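Local coordinates for C-domain type II peptide synthetase (Streptomyces globisporus, PDB 4ZNM), which is a condensation-domain protein of a type II peptide synthetase, with the two-lobed fold of the CoA-dependent acyltransferase superfamily, at residues E214-R219 with N312-R317; K218-A223 with P355-S360; F26-D31 with G85-P90. All coordinates share one frame; numbering follows the deposited sequence. Where two conformers were deposited one is given.

Contact 1: E214-R219 with N312-R317; sequences EFWRKR and NFLPLR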
loop_
_atom_site.group_PDB
_atom_site.type_symbol
_atom_site.label_atom_id
_atom_site.label_comp_id
_atom_site.label_asym_id
_atom_site.label_seq_id
_atom_site.Cartn_x
_atom_site.Cartn_y
_atom_site.Cartn_z
ATOM N N GLU A 214 13.233 20.256 -14.007
ATOM C CA GLU A 214 13.523 21.656 -13.679
ATOM C C GLU A 214 12.495 22.148 -12.674
ATOM O O GLU A 214 12.842 22.875 -11.762
ATOM C CB GLU A 214 13.522 22.556 -14.916
ATOM C CG GLU A 214 14.372 23.830 -14.730
ATOM C CD GLU A 214 14.298 24.785 -15.921
ATOM O OE1 GLU A 214 14.380 24.318 -17.079
ATOM O OE2 GLU A 214 14.166 26.010 -15.696
ATOM N N PHE A 215 11.238 21.732 -12.816
ATOM C CA PHE A 215 10.228 22.065 -11.809
ATOM C C PHE A 215 10.618 21.564 -10.413
ATOM O O PHE A 215 10.520 22.294 -9.435
ATOM C CB PHE A 215 8.856 21.485 -12.185
ATOM C CG PHE A 215 7.888 21.460 -11.034
ATOM C CD1 PHE A 215 7.124 22.564 -10.749
ATOM C CD2 PHE A 215 7.768 20.350 -10.228
ATOM C CE1 PHE A 215 6.268 22.561 -9.687
ATOM C CE2 PHE A 215 6.913 20.352 -9.147
ATOM C CZ PHE A 215 6.149 21.456 -8.893
ATOM N N TRP A 216 11.069 20.318 -10.312
ATOM C CA TRP A 216 11.359 19.721 -9.014
ATOM C C TRP A 216 12.609 20.292 -8.346
ATOM O O TRP A 216 12.622 20.485 -7.130
ATOM C CB TRP A 216 11.491 18.211 -9.155
ATOM C CG TRP A 216 10.168 17.526 -9.330
ATOM C CD1 TRP A 216 9.680 16.931 -10.463
ATOM C CD2 TRP A 216 9.150 17.391 -8.335
ATOM N NE1 TRP A 216 8.429 16.400 -10.215
ATOM C CE2 TRP A 216 8.082 16.675 -8.916
ATOM C CE3 TRP A 216 9.049 17.779 -7.001
ATOM C CZ2 TRP A 216 6.918 16.365 -8.207
ATOM C CZ3 TRP A 216 7.908 17.447 -6.297
ATOM C CH2 TRP A 216 6.855 16.762 -6.901
ATOM N N ARG A 217 13.655 20.543 -9.136
ATOM C CA ARG A 217 14.864 21.186 -8.633
ATOM C C ARG A 217 14.472 22.487 -7.935
ATOM O O ARG A 217 14.922 22.774 -6.817
ATOM C CB ARG A 217 15.859 21.498 -9.764
ATOM C CG ARG A 217 16.713 20.322 -10.217
ATOM C CD ARG A 217 17.719 20.760 -11.315
ATOM N NE ARG A 217 17.711 19.837 -12.454
ATOM C CZ ARG A 217 17.285 20.130 -13.686
ATOM N NH1 ARG A 217 16.845 21.351 -14.000
ATOM N NH2 ARG A 217 17.321 19.193 -14.627
ATOM N N LYS A 218 13.626 23.271 -8.591
ATOM C CA LYS A 218 13.185 24.543 -7.999
ATOM C C LYS A 218 12.268 24.304 -6.813
ATOM O O LYS A 218 12.459 24.875 -5.754
ATOM C CB LYS A 218 12.459 25.423 -9.023
ATOM C CG LYS A 218 13.300 25.827 -10.222
ATOM C CD LYS A 218 12.463 26.554 -11.276
ATOM C CE LYS A 218 13.331 27.039 -12.432
ATOM N NZ LYS A 218 12.541 27.689 -13.516
ATOM N N ARG A 219 11.253 23.466 -7.003
ATOM C CA ARG A 219 10.262 23.246 -5.962
ATOM C C ARG A 219 10.844 22.677 -4.673
ATOM O O ARG A 219 10.401 23.005 -3.577
ATOM C CB ARG A 219 9.188 22.302 -6.465
ATOM C CG ARG A 219 7.952 22.293 -5.596
ATOM C CD ARG A 219 7.206 23.646 -5.625
ATOM N NE ARG A 219 5.912 23.406 -5.046
ATOM C CZ ARG A 219 5.678 23.317 -3.740
ATOM N NH1 ARG A 219 6.652 23.528 -2.865
ATOM N NH2 ARG A 219 4.453 23.030 -3.315
ATOM N N ASN A 312 4.477 4.824 -6.675
ATOM C CA ASN A 312 5.626 5.729 -6.854
ATOM C C ASN A 312 5.713 6.747 -5.701
ATOM O O ASN A 312 4.764 7.431 -5.366
ATOM C CB ASN A 312 5.518 6.425 -8.202
ATOM C CG ASN A 312 6.678 7.350 -8.480
ATOM O OD1 ASN A 312 7.854 6.999 -8.264
ATOM N ND2 ASN A 312 6.358 8.541 -8.962
ATOM N N PHE A 313 6.866 6.753 -5.058
ATOM C CA PHE A 313 7.206 7.660 -3.962
ATOM C C PHE A 313 7.201 9.091 -4.499
ATOM O O PHE A 313 7.892 9.388 -5.471
ATOM C CB PHE A 313 8.585 7.219 -3.432
ATOM C CG PHE A 313 9.029 7.844 -2.145
ATOM C CD1 PHE A 313 8.778 7.221 -0.927
ATOM C CD2 PHE A 313 9.788 9.018 -2.163
ATOM C CE1 PHE A 313 9.257 7.751 0.262
ATOM C CE2 PHE A 313 10.268 9.561 -0.983
ATOM C CZ PHE A 313 10.003 8.915 0.234
ATOM N N LEU A 314 6.380 9.953 -3.910
ATOM C CA LEU A 314 6.070 11.252 -4.494
ATOM C C LEU A 314 6.128 12.348 -3.415
ATOM O O LEU A 314 5.268 12.407 -2.531
ATOM C CB LEU A 314 4.686 11.223 -5.139
ATOM C CG LEU A 314 4.188 12.537 -5.746
ATOM C CD1 LEU A 314 5.083 12.963 -6.911
ATOM C CD2 LEU A 314 2.717 12.444 -6.174
ATOM N N PRO A 315 7.150 13.206 -3.461
ATOM C CA PRO A 315 7.259 14.151 -2.338
ATOM C C PRO A 315 6.325 15.350 -2.476
ATOM O O PRO A 315 6.227 15.959 -3.543
ATOM C CB PRO A 315 8.729 14.570 -2.373
ATOM C CG PRO A 315 9.212 14.237 -3.742
ATOM C CD PRO A 315 8.391 13.108 -4.242
ATOM N N LEU A 316 5.632 15.656 -1.382
ATOM C CA LEU A 316 4.650 16.746 -1.333
ATOM C C LEU A 316 5.155 17.802 -0.376
ATOM O O LEU A 316 5.204 17.558 0.827
ATOM C CB LEU A 316 3.279 16.230 -0.869
ATOM C CG LEU A 316 2.687 15.130 -1.739
ATOM C CD1 LEU A 316 1.342 14.665 -1.263
ATOM C CD2 LEU A 316 2.594 15.558 -3.181
ATOM N N ARG A 317 5.550 18.952 -0.916
ATOM C CA ARG A 317 6.066 20.043 -0.098
ATOM C C ARG A 317 5.076 21.177 -0.014
ATOM O O ARG A 317 4.731 21.748 -1.029
ATOM C CB ARG A 317 7.359 20.582 -0.672
ATOM C CG ARG A 317 7.966 21.695 0.163
ATOM C CD ARG A 317 9.259 22.177 -0.440
ATOM N NE ARG A 317 10.041 23.004 0.487
ATOM C CZ ARG A 317 11.119 23.700 0.139
ATOM N NH1 ARG A 317 11.545 23.705 -1.113
ATOM N NH2 ARG A 317 11.794 24.373 1.045
#
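Arg-219 and Arg-317 exchange hydrogen bonds at the end of helix 207-219, each guanidinium reaching the backbone carbonyl oxygen of the other residue. Arg-317 sends its chain from strand 312-319 toward the helix, extended from CG to NE. Its CB lies 3.7 Å from Arg-219 NH1, and CG and CD keep almost the same spacing along that nitrogen. CD also passes 3.4 Å from Arg-219 O, while NE turns to Asp-288 in a salt bridge. At the tip, NH1 donates to Arg-219 O over 2.8 Å and also bonds to Gln-221 O just past the helix; Arg-219 O lies close to the guanidinium plane, but the donor is tilted 29° from the carbonyl plane.

The return bond runs from Arg-219 NH2 to Arg-317 O, 2.6 Å long and bent at the hydrogen to 134°, although the donor sits nearly in line with the C=O bond. A bend at chi2 (66°) carries the Arg-219 chain over to the strand, while its NE forms a salt bridge with Glu-339. The two guanidinium planes are roughly parallel.

A turn earlier on the helix, the six-membered ring of Trp-216 points at the strand. Pro-315 O approaches its edge, 3.5 Å from CH2, and Leu-314 CD1 packs obliquely 4.1 Å from CZ2. The indole NE1 is used by His-343 O, and Phe-215 lays CE2 over one indole face. The segment axes come no closer than 11.0 Å, a gap that these side chains span.

Charge and apolar surface are thus divided along the contact: the indole fills the buried part, and the arginines close the helix end. Carboxylates beside both guanidinium groups probably offset their like charges, while each bond ties one arginine's side chain to the other's backbone.

Contact 2: K218-A223 with P355-S360; sequences KRLQGA and PELMAS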
loop_
_atom_site.group_PDB
_atom_site.type_symbol
_atom_site.label_atom_id
_atom_site.label_comp_id
_atom_site.label_asym_id
_atom_site.label_seq_id
_atom_site.Cartn_x
_atom_site.Cartn_y
_atom_site.Cartn_z
ATOM N N LYS A 218 13.626 23.271 -8.591
ATOM C CA LYS A 218 13.185 24.543 -7.999
ATOM C C LYS A 218 12.268 24.304 -6.813
ATOM O O LYS A 218 12.459 24.875 -5.754
ATOM C CB LYS A 218 12.459 25.423 -9.023
ATOM C CG LYS A 218 13.300 25.827 -10.222
ATOM C CD LYS A 218 12.463 26.554 -11.276
ATOM C CE LYS A 218 13.331 27.039 -12.432
ATOM N NZ LYS A 218 12.541 27.689 -13.516
ATOM N N ARG A 219 11.253 23.466 -7.003
ATOM C CA ARG A 219 10.262 23.246 -5.962
ATOM C C ARG A 219 10.844 22.677 -4.673
ATOM O O ARG A 219 10.401 23.005 -3.577
ATOM C CB ARG A 219 9.188 22.302 -6.465
ATOM C CG ARG A 219 7.952 22.293 -5.596
ATOM C CD ARG A 219 7.206 23.646 -5.625
ATOM N NE ARG A 219 5.912 23.406 -5.046
ATOM C CZ ARG A 219 5.678 23.317 -3.740
ATOM N NH1 ARG A 219 6.652 23.528 -2.865
ATOM N NH2 ARG A 219 4.453 23.030 -3.315
ATOM N N LEU A 220 11.815 21.786 -4.804
ATOM C CA LEU A 220 12.392 21.127 -3.648
ATOM C C LEU A 220 13.757 21.680 -3.245
ATOM O O LEU A 220 14.492 21.057 -2.477
ATOM C CB LEU A 220 12.508 19.645 -3.936
ATOM C CG LEU A 220 11.172 18.944 -4.074
ATOM C CD1 LEU A 220 11.391 17.469 -4.335
ATOM C CD2 LEU A 220 10.267 19.166 -2.857
ATOM N N GLN A 221 14.075 22.864 -3.743
ATOM C CA GLN A 221 15.283 23.557 -3.334
ATOM C C GLN A 221 15.356 23.685 -1.814
ATOM O O GLN A 221 14.536 24.378 -1.205
ATOM C CB GLN A 221 15.330 24.939 -3.965
ATOM C CG GLN A 221 16.520 25.776 -3.572
ATOM C CD GLN A 221 17.685 25.533 -4.475
ATOM O OE1 GLN A 221 18.287 24.463 -4.449
ATOM N NE2 GLN A 221 18.004 26.520 -5.306
ATOM N N GLY A 222 16.353 23.050 -1.210
ATOM C CA GLY A 222 16.543 23.145 0.223
ATOM C C GLY A 222 15.523 22.369 1.022
ATOM O O GLY A 222 15.471 22.490 2.247
ATOM N N ALA A 223 14.705 21.565 0.348
ATOM C CA ALA A 223 13.734 20.778 1.050
ATOM C C ALA A 223 14.384 19.530 1.670
ATOM O O ALA A 223 15.308 18.926 1.100
ATOM C CB ALA A 223 12.620 20.378 0.133
ATOM N N PRO A 355 19.546 15.633 -4.286
ATOM C CA PRO A 355 20.184 14.507 -3.600
ATOM C C PRO A 355 20.230 14.575 -2.075
ATOM O O PRO A 355 20.615 13.558 -1.488
ATOM C CB PRO A 355 21.603 14.497 -4.187
ATOM C CG PRO A 355 21.840 15.874 -4.639
ATOM C CD PRO A 355 20.497 16.374 -5.118
ATOM N N GLU A 356 19.825 15.686 -1.454
ATOM C CA GLU A 356 19.827 15.779 0.013
ATOM C C GLU A 356 18.413 15.620 0.601
ATOM O O GLU A 356 18.236 15.659 1.814
ATOM C CB GLU A 356 20.436 17.111 0.485
ATOM C CG GLU A 356 21.883 17.391 0.029
ATOM C CD GLU A 356 22.901 16.368 0.515
ATOM O OE1 GLU A 356 22.641 15.684 1.524
ATOM O OE2 GLU A 356 23.972 16.244 -0.114
ATOM N N LEU A 357 17.417 15.442 -0.261
ATOM C CA LEU A 357 16.027 15.345 0.165
ATOM C C LEU A 357 15.799 14.361 1.327
ATOM O O LEU A 357 14.934 14.590 2.185
ATOM C CB LEU A 357 15.141 14.932 -1.017
ATOM C CG LEU A 357 13.632 14.951 -0.739
ATOM C CD1 LEU A 357 13.152 16.401 -0.531
ATOM C CD2 LEU A 357 12.879 14.285 -1.863
HETATM N N MSE A 358 16.545 13.256 1.355
HETATM C CA MSE A 358 16.253 12.221 2.336
HETATM C C MSE A 358 17.244 12.204 3.481
HETATM O O MSE A 358 17.324 11.216 4.202
HETATM C CB MSE A 358 16.258 10.837 1.689
HETATM C CG MSE A 358 15.163 10.556 0.660
HETATM SE SE MSE A 358 15.464 8.764 -0.030
HETATM C CE MSE A 358 17.116 9.221 -0.981
ATOM N N ALA A 359 18.010 13.265 3.663
ATOM C CA ALA A 359 19.076 13.229 4.680
ATOM C C ALA A 359 18.612 12.911 6.123
ATOM O O ALA A 359 19.442 12.852 7.020
ATOM C CB ALA A 359 19.820 14.523 4.669
ATOM N N SER A 360 17.305 12.716 6.321
ATOM C CA SER A 360 16.763 12.262 7.610
ATOM C C SER A 360 16.082 10.883 7.513
ATOM O O SER A 360 15.205 10.528 8.312
ATOM C CB SER A 360 15.786 13.290 8.166
ATOM O OG SER A 360 16.481 14.183 9.018
#
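Leu-357 makes the apolar contacts, placing its two methyl groups against different residues of the 218-223 segment. CD1 lies 4.1 Å from Ala-223 CB, and CD2 meets Leu-220 CD1 at 4.3 Å. With CG anti to the backbone N (chi1 -173°), the end of the Leu-357 side chain is brought nearer to Leu-220 and Ala-223. Leu-220 directs its side chain at the same patch, which Pro-315 of strand 312-319 and Phe-347 extend.

Contacts with backbone atoms come next: Leu-357 CD1 also rests 3.7 Å from Ala-223 O. Here two loops meet, each shaped by a beta turn. Residues 220-223 form a type II turn directly after helix 207-219, closed by Ala-223 N to Leu-220 O at 2.9 Å, with Gly-222 at positive phi. Residues 356-359 form a type I turn in the connection between helix 347-350 and strand 366-373, closed by Ala-359 N to Glu-356 O at 3.0 Å.

A backbone hydrogen bond between Leu-357 and Ile-225 joins the two loops just past Ala-223. The carboxylate end of Glu-356 leads away from residues 218-223, and its side chain touches Arg-224.

Contact 3: F26-D31 with G85-P90; sequences FLCMFD and GGTHRP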
loop_
_atom_site.group_PDB
_atom_site.type_symbol
_atom_site.label_atom_id
_atom_site.label_comp_id
_atom_site.label_asym_id
_atom_site.label_seq_id
_atom_site.Cartn_x
_atom_site.Cartn_y
_atom_site.Cartn_z
ATOM N N PHE A 26 13.829 1.912 -6.797
ATOM C CA PHE A 26 13.562 2.620 -5.554
ATOM C C PHE A 26 13.744 1.660 -4.378
ATOM O O PHE A 26 14.402 1.994 -3.417
ATOM C CB PHE A 26 12.153 3.237 -5.592
ATOM C CG PHE A 26 11.600 3.621 -4.248
ATOM C CD1 PHE A 26 11.939 4.809 -3.658
ATOM C CD2 PHE A 26 10.709 2.797 -3.599
ATOM C CE1 PHE A 26 11.410 5.150 -2.455
ATOM C CE2 PHE A 26 10.192 3.141 -2.384
ATOM C CZ PHE A 26 10.531 4.314 -1.820
ATOM N N LEU A 27 13.198 0.453 -4.459
ATOM C CA LEU A 27 13.349 -0.508 -3.363
ATOM C C LEU A 27 14.835 -0.874 -3.094
ATOM O O LEU A 27 15.214 -1.076 -1.951
ATOM C CB LEU A 27 12.527 -1.787 -3.647
ATOM C CG LEU A 27 10.980 -1.565 -3.752
ATOM C CD1 LEU A 27 10.248 -2.811 -4.163
ATOM C CD2 LEU A 27 10.414 -1.067 -2.449
ATOM N N CYS A 28 15.639 -0.980 -4.153
ATOM C CA CYS A 28 17.085 -1.208 -4.005
ATOM C C CYS A 28 17.741 -0.192 -3.082
ATOM O O CYS A 28 18.692 -0.523 -2.375
ATOM C CB CYS A 28 17.796 -1.170 -5.350
ATOM S SG CYS A 28 17.493 -2.628 -6.337
HETATM N N MSE A 29 17.220 1.031 -3.072
HETATM C CA MSE A 29 17.806 2.063 -2.237
HETATM C C MSE A 29 17.650 1.671 -0.759
HETATM O O MSE A 29 18.384 2.183 0.094
HETATM C CB MSE A 29 17.161 3.437 -2.495
HETATM C CG MSE A 29 17.263 3.942 -3.934
HETATM SE SE MSE A 29 16.267 5.650 -4.283
HETATM C CE MSE A 29 16.675 6.474 -2.636
ATOM N N PHE A 30 16.714 0.754 -0.464
ATOM C CA PHE A 30 16.454 0.290 0.921
ATOM C C PHE A 30 16.955 -1.123 1.223
ATOM O O PHE A 30 16.693 -1.676 2.290
ATOM C CB PHE A 30 14.956 0.371 1.228
ATOM C CG PHE A 30 14.421 1.767 1.151
ATOM C CD1 PHE A 30 14.291 2.546 2.280
ATOM C CD2 PHE A 30 14.132 2.331 -0.063
ATOM C CE1 PHE A 30 13.849 3.873 2.190
ATOM C CE2 PHE A 30 13.722 3.649 -0.170
ATOM C CZ PHE A 30 13.570 4.419 0.956
ATOM N N ASP A 31 17.739 -1.679 0.315
ATOM C CA ASP A 31 18.174 -3.059 0.439
ATOM C C ASP A 31 19.429 -3.179 1.267
ATOM O O ASP A 31 20.487 -2.667 0.894
ATOM C CB ASP A 31 18.421 -3.654 -0.939
ATOM C CG ASP A 31 18.881 -5.083 -0.882
ATOM O OD1 ASP A 31 18.613 -5.800 0.126
ATOM O OD2 ASP A 31 19.522 -5.494 -1.869
ATOM N N GLY A 85 25.625 -9.870 -8.275
ATOM C CA GLY A 85 26.554 -8.752 -8.421
ATOM C C GLY A 85 26.150 -7.437 -7.768
ATOM O O GLY A 85 26.246 -6.373 -8.396
ATOM N N GLY A 86 25.698 -7.510 -6.515
ATOM C CA GLY A 86 25.278 -6.328 -5.777
ATOM C C GLY A 86 23.812 -5.918 -5.928
ATOM O O GLY A 86 23.299 -5.146 -5.115
ATOM N N THR A 87 23.133 -6.432 -6.953
ATOM C CA THR A 87 21.761 -6.009 -7.246
ATOM C C THR A 87 20.831 -7.220 -7.345
ATOM O O THR A 87 21.136 -8.281 -6.810
ATOM C CB THR A 87 21.715 -5.157 -8.557
ATOM O OG1 THR A 87 20.386 -4.665 -8.794
ATOM C CG2 THR A 87 22.180 -5.960 -9.751
ATOM N N HIS A 88 19.686 -7.056 -8.005
ATOM C CA HIS A 88 18.731 -8.135 -8.176
ATOM C C HIS A 88 18.419 -8.313 -9.652
ATOM O O HIS A 88 18.204 -7.352 -10.377
ATOM C CB HIS A 88 17.477 -7.852 -7.351
ATOM C CG HIS A 88 17.780 -7.655 -5.903
ATOM N ND1 HIS A 88 17.765 -8.694 -4.995
ATOM C CD2 HIS A 88 18.225 -6.563 -5.224
ATOM C CE1 HIS A 88 18.131 -8.241 -3.811
ATOM N NE2 HIS A 88 18.426 -6.950 -3.922
ATOM N N ARG A 89 18.471 -9.560 -10.092
ATOM C CA ARG A 89 18.098 -9.921 -11.448
ATOM C C ARG A 89 16.701 -10.542 -11.487
ATOM O O ARG A 89 16.465 -11.552 -10.830
ATOM C CB ARG A 89 19.097 -10.913 -12.028
ATOM C CG ARG A 89 18.633 -11.559 -13.326
ATOM C CD ARG A 89 19.758 -12.333 -13.994
ATOM N NE ARG A 89 20.283 -13.367 -13.109
ATOM C CZ ARG A 89 19.826 -14.615 -13.049
ATOM N NH1 ARG A 89 18.826 -15.012 -13.830
ATOM N NH2 ARG A 89 20.375 -15.469 -12.197
ATOM N N PRO A 90 15.792 -9.972 -12.283
ATOM C CA PRO A 90 14.507 -10.642 -12.511
ATOM C C PRO A 90 14.636 -11.848 -13.423
ATOM O O PRO A 90 15.394 -11.796 -14.371
ATOM C CB PRO A 90 13.649 -9.562 -13.188
ATOM C CG PRO A 90 14.441 -8.296 -13.112
ATOM C CD PRO A 90 15.876 -8.701 -13.020
#
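The two-stranded antiparallel hairpin 79-84/87-92 meets the region of helix 22-28 and the turn at Cys-28 through His-88, whose imidazole meets Asp-31 and Cys-28 with its edge. His-88 NE2 donates to Asp-31 OD2 over 2.7 Å, and the bond is nearly straight, with 171° at the hydrogen. The oxygen lies almost in the imidazole plane. Seen from the acid the geometry is different: the nitrogen approaches from above the carboxylate, 55° out of its plane, and the two flat groups are turned 50° against each other. This is a His-carboxylate pair whose two side chains reach for one another from opposite directions. Asp-31 holds CG anti to its own nitrogen, which extends the acid outward from the backbone to the ring.

Asp-31 closes a type I beta turn that begins at Cys-28, its N bonded to Cys-28 O at 3.1 Å. This turn brings the thiol and the carboxylate to the same imidazole. On the hairpin side, His-88 is the second residue of strand 87-92, just past the glycine pair Gly-85 and Gly-86 at the bend.

Cys-28 SG comes to the imidazole edge, 4.2 Å from His-88 CD2, a sulfur-aromatic approach rather than one over the face. It is also 4.3 Å from Thr-87 OG1, at the margin of the contact. A face of the ring is taken by Phe-42, which stacks on His-88. The second carboxylate oxygen, Asp-31 OD1, forms a salt bridge with Arg-83 of the partner strand, so the acid joins both strands of the hairpin. Such a positive neighbour would be expected to stabilise the charged form of the acid.

Contacts 1 and 2 are neighbours, their centres about 9 Å apart, and both use the end of helix 207-219; contact 3 lies about 23 Å from each, centre to centre. The first two are mostly buried, whereas contact 3 is only partly so and involves the hairpin itself. Chemistry follows place: contact 1 combines an indole with arginine-to-carbonyl bonds, contact 2 is almost wholly apolar, and contact 3 depends on one histidine-carboxylate hydrogen bond. Arg-317 joins contact 1 to contact 2, its CZ packing against Ala-223 CB. Contact 3 reaches contact 1 through side chains, Phe-26 against Phe-313.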